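Local coordinates for protein carbohydrate kinase, FGGY (Rhodospirillum rubrum, PDB 3IFR) that probably phosphorylates D-xylulose at the expense of ATP, as a xylulose kinase of the FGGY carbohydrate kinase family, at residues A[21-32]-A[66-77]. Residues are numbered along the deposited sequence; the frame is centred on the assembly and turned at random.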
# COMPACT_ATOMS: atom_id res chain seq x y z
N ALA A 21 -6.88 15.96 -2.02
CA ALA A 21 -8.10 16.00 -1.21
C ALA A 21 -9.32 15.95 -2.12
O ALA A 21 -9.31 16.56 -3.20
CB ALA A 21 -8.18 17.26 -0.39
N ILE A 22 -10.37 15.30 -1.64
CA ILE A 22 -11.63 15.25 -2.39
C ILE A 22 -12.84 15.56 -1.52
O ILE A 22 -12.86 15.30 -0.30
CB ILE A 22 -11.84 13.87 -3.01
CG1 ILE A 22 -12.10 12.86 -1.89
CG2 ILE A 22 -10.61 13.48 -3.85
CD1 ILE A 22 -12.10 11.40 -2.36
N LEU A 23 -13.85 16.12 -2.19
CA LEU A 23 -15.11 16.41 -1.56
C LEU A 23 -16.11 15.52 -2.23
O LEU A 23 -16.27 15.55 -3.46
CB LEU A 23 -15.51 17.86 -1.80
CG LEU A 23 -16.82 18.31 -1.11
CD1 LEU A 23 -16.74 18.18 0.42
CD2 LEU A 23 -17.20 19.75 -1.48
N VAL A 24 -16.80 14.73 -1.41
CA VAL A 24 -17.80 13.81 -1.93
C VAL A 24 -19.15 14.18 -1.37
O VAL A 24 -19.29 14.48 -0.18
CB VAL A 24 -17.50 12.39 -1.45
CG1 VAL A 24 -18.61 11.46 -1.85
CG2 VAL A 24 -16.13 11.92 -1.93
N ARG A 25 -20.13 14.19 -2.25
CA ARG A 25 -21.52 14.25 -1.83
C ARG A 25 -22.01 12.82 -1.90
O ARG A 25 -21.97 12.19 -2.96
CB ARG A 25 -22.33 15.11 -2.81
CG ARG A 25 -23.88 15.00 -2.70
CD ARG A 25 -24.55 15.52 -4.00
NE ARG A 25 -23.80 16.67 -4.52
CZ ARG A 25 -23.72 17.01 -5.81
NH1 ARG A 25 -24.36 16.26 -6.72
NH2 ARG A 25 -23.00 18.08 -6.18
N LEU A 26 -22.45 12.30 -0.76
CA LEU A 26 -22.95 10.94 -0.75
C LEU A 26 -24.31 10.85 -1.46
O LEU A 26 -25.12 11.78 -1.40
CB LEU A 26 -22.96 10.40 0.67
CG LEU A 26 -21.50 10.41 1.20
CD1 LEU A 26 -21.39 10.53 2.71
CD2 LEU A 26 -20.65 9.21 0.69
N PRO A 27 -24.58 9.71 -2.14
CA PRO A 27 -23.70 8.55 -2.01
C PRO A 27 -22.63 8.40 -3.08
O PRO A 27 -21.82 7.51 -2.93
CB PRO A 27 -24.67 7.36 -2.14
CG PRO A 27 -25.96 7.92 -2.76
CD PRO A 27 -25.77 9.41 -2.96
N ASP A 28 -22.62 9.18 -4.14
CA ASP A 28 -21.89 8.68 -5.30
C ASP A 28 -21.24 9.71 -6.17
O ASP A 28 -20.92 9.44 -7.33
CB ASP A 28 -22.81 7.78 -6.16
CG ASP A 28 -23.86 8.57 -6.99
OD1 ASP A 28 -23.47 9.20 -8.00
OD2 ASP A 28 -25.07 8.53 -6.66
N THR A 29 -21.00 10.88 -5.58
CA THR A 29 -20.56 12.04 -6.35
C THR A 29 -19.33 12.73 -5.76
O THR A 29 -19.25 13.01 -4.55
CB THR A 29 -21.70 13.07 -6.46
OG1 THR A 29 -22.89 12.40 -6.88
CG2 THR A 29 -21.33 14.15 -7.46
N VAL A 30 -18.37 12.97 -6.62
CA VAL A 30 -17.17 13.67 -6.24
C VAL A 30 -17.38 15.11 -6.67
O VAL A 30 -17.29 15.41 -7.86
CB VAL A 30 -15.97 13.09 -6.96
CG1 VAL A 30 -14.72 13.82 -6.54
CG2 VAL A 30 -15.87 11.62 -6.63
N VAL A 31 -17.68 15.97 -5.71
CA VAL A 31 -17.90 17.38 -5.99
C VAL A 31 -16.61 18.08 -6.44
O VAL A 31 -16.65 18.91 -7.32
CB VAL A 31 -18.49 18.11 -4.76
CG1 VAL A 31 -18.61 19.57 -5.04
CG2 VAL A 31 -19.83 17.55 -4.38
N ALA A 32 -15.47 17.77 -5.83
CA ALA A 32 -14.21 18.46 -6.14
C ALA A 32 -12.97 17.64 -5.81
O ALA A 32 -12.98 16.81 -4.90
CB ALA A 32 -14.12 19.82 -5.39
N LEU A 66 -10.73 23.02 -2.17
CA LEU A 66 -11.96 22.25 -2.22
C LEU A 66 -13.18 23.16 -2.04
O LEU A 66 -14.14 23.08 -2.80
CB LEU A 66 -11.96 21.19 -1.12
CG LEU A 66 -11.90 19.71 -1.51
CD1 LEU A 66 -10.97 19.48 -2.67
CD2 LEU A 66 -11.59 18.81 -0.29
N LYS A 67 -13.12 24.00 -1.01
CA LYS A 67 -14.16 24.96 -0.70
C LYS A 67 -14.33 25.99 -1.81
O LYS A 67 -15.41 26.39 -2.10
CB LYS A 67 -13.78 25.67 0.59
CG LYS A 67 -14.86 26.45 1.31
CD LYS A 67 -14.19 27.30 2.42
CE LYS A 67 -15.16 27.68 3.51
NZ LYS A 67 -14.43 28.23 4.73
N THR A 68 -13.23 26.39 -2.43
CA THR A 68 -13.20 27.42 -3.46
C THR A 68 -13.74 26.90 -4.76
O THR A 68 -14.37 27.60 -5.53
CB THR A 68 -11.74 27.90 -3.67
OG1 THR A 68 -11.51 29.02 -2.83
CG2 THR A 68 -11.47 28.33 -5.09
N THR A 69 -13.45 25.63 -5.01
CA THR A 69 -13.97 24.94 -6.18
C THR A 69 -15.49 24.64 -6.08
O THR A 69 -16.25 24.95 -6.98
CB THR A 69 -13.15 23.66 -6.42
OG1 THR A 69 -11.88 24.03 -7.03
CG2 THR A 69 -13.89 22.66 -7.29
N ALA A 70 -15.92 24.05 -4.98
CA ALA A 70 -17.30 23.64 -4.89
C ALA A 70 -18.15 24.86 -4.69
O ALA A 70 -19.32 24.83 -5.05
CB ALA A 70 -17.51 22.68 -3.74
N GLY A 71 -17.58 25.91 -4.08
CA GLY A 71 -18.33 27.10 -3.73
C GLY A 71 -19.04 26.89 -2.41
O GLY A 71 -19.28 25.75 -1.99
N GLU A 72 -19.39 28.00 -1.76
CA GLU A 72 -20.05 28.00 -0.45
C GLU A 72 -21.46 27.43 -0.47
O GLU A 72 -21.93 26.85 0.50
CB GLU A 72 -20.15 29.43 0.10
CG GLU A 72 -19.89 29.58 1.60
CD GLU A 72 -18.43 29.88 1.91
OE1 GLU A 72 -17.62 28.91 2.04
OE2 GLU A 72 -18.08 31.08 2.03
N SER A 73 -22.15 27.63 -1.57
CA SER A 73 -23.49 27.10 -1.73
C SER A 73 -23.51 25.55 -1.93
O SER A 73 -24.57 24.93 -1.86
CB SER A 73 -24.13 27.78 -2.94
OG SER A 73 -23.60 27.19 -4.11
N ASP A 74 -22.35 24.94 -2.19
CA ASP A 74 -22.28 23.47 -2.22
C ASP A 74 -21.18 22.94 -1.27
O ASP A 74 -20.60 21.86 -1.50
CB ASP A 74 -22.08 22.94 -3.65
CG ASP A 74 -22.35 21.44 -3.76
OD1 ASP A 74 -21.60 20.76 -4.52
OD2 ASP A 74 -23.32 20.93 -3.11
N TRP A 75 -20.93 23.72 -0.21
CA TRP A 75 -19.95 23.39 0.81
C TRP A 75 -20.66 23.00 2.12
O TRP A 75 -21.12 23.86 2.86
CB TRP A 75 -19.06 24.63 1.05
CG TRP A 75 -17.92 24.47 2.04
CD1 TRP A 75 -17.75 25.15 3.23
CD2 TRP A 75 -16.77 23.62 1.91
NE1 TRP A 75 -16.58 24.76 3.84
CE2 TRP A 75 -15.96 23.83 3.04
CE3 TRP A 75 -16.35 22.71 0.94
CZ2 TRP A 75 -14.76 23.15 3.23
CZ3 TRP A 75 -15.16 22.04 1.14
CH2 TRP A 75 -14.39 22.25 2.26
N ARG A 76 -20.76 21.72 2.43
CA ARG A 76 -21.35 21.35 3.73
C ARG A 76 -20.69 20.06 4.25
O ARG A 76 -21.38 19.09 4.50
CB ARG A 76 -22.88 21.21 3.60
CG ARG A 76 -23.29 20.42 2.36
CD ARG A 76 -24.83 20.29 2.07
NE ARG A 76 -25.04 20.26 0.62
CZ ARG A 76 -24.91 19.16 -0.14
NH1 ARG A 76 -25.09 19.22 -1.45
NH2 ARG A 76 -24.62 18.00 0.42
N PRO A 77 -19.35 20.06 4.39
CA PRO A 77 -18.63 18.87 4.82
C PRO A 77 -18.98 18.48 6.25
O PRO A 77 -19.05 19.35 7.11
CB PRO A 77 -17.16 19.32 4.74
CG PRO A 77 -17.23 20.80 4.77
CD PRO A 77 -18.41 21.09 3.94
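In the actin-like ATPase fold of the N-terminal FGGY domain, the hairpin of strands 18-25 and 29-37 is packed against the last turn of helix 52-70 and the loop that leads from it into strand 77-84. L66 lays its forked end on the first hairpin strand: CD2 lies 3.7 Å from A21 CB and CD1 3.4 Å from A21 O, while CG faces L23 CB. Alanine suits A21 and A32, where a bare methyl lets the helix come close; A32 CB and T69 CG2 are pressed to 3.4 Å, tighter than usual for two carbons. Replacing L66 by an alanine removes both methyl branches and would probably open a gap over A21 and L23, leaving the helix end less firmly seated. In L23, CG anti to the backbone N (chi1 -177°) extends the chain toward the helix end, where CD2 meets A70 CB at 3.7 Å and W75 CE3 at 3.9 Å. A classic beta bulge turns both V31 and A32 toward the helix; V31 CG1 lies 3.3 Å from D74 OD1 and also touches A70. Beyond this apolar patch, R25 NH2 makes a weak, long salt bridge to D74 OD1 (3.4 Å), which lies at the guanidinium edge with the two planes 59° apart. R76 NH1 grips the other oxygen, D74 OD2, at 3.0 Å, so one carboxylate probably offsets the charge of two nearby arginines. Q8 of strand 8-14 fastens the loop through D74 O and R76 N and also touches L23, while helix 437-448 covers I22 and L26 of the hairpin.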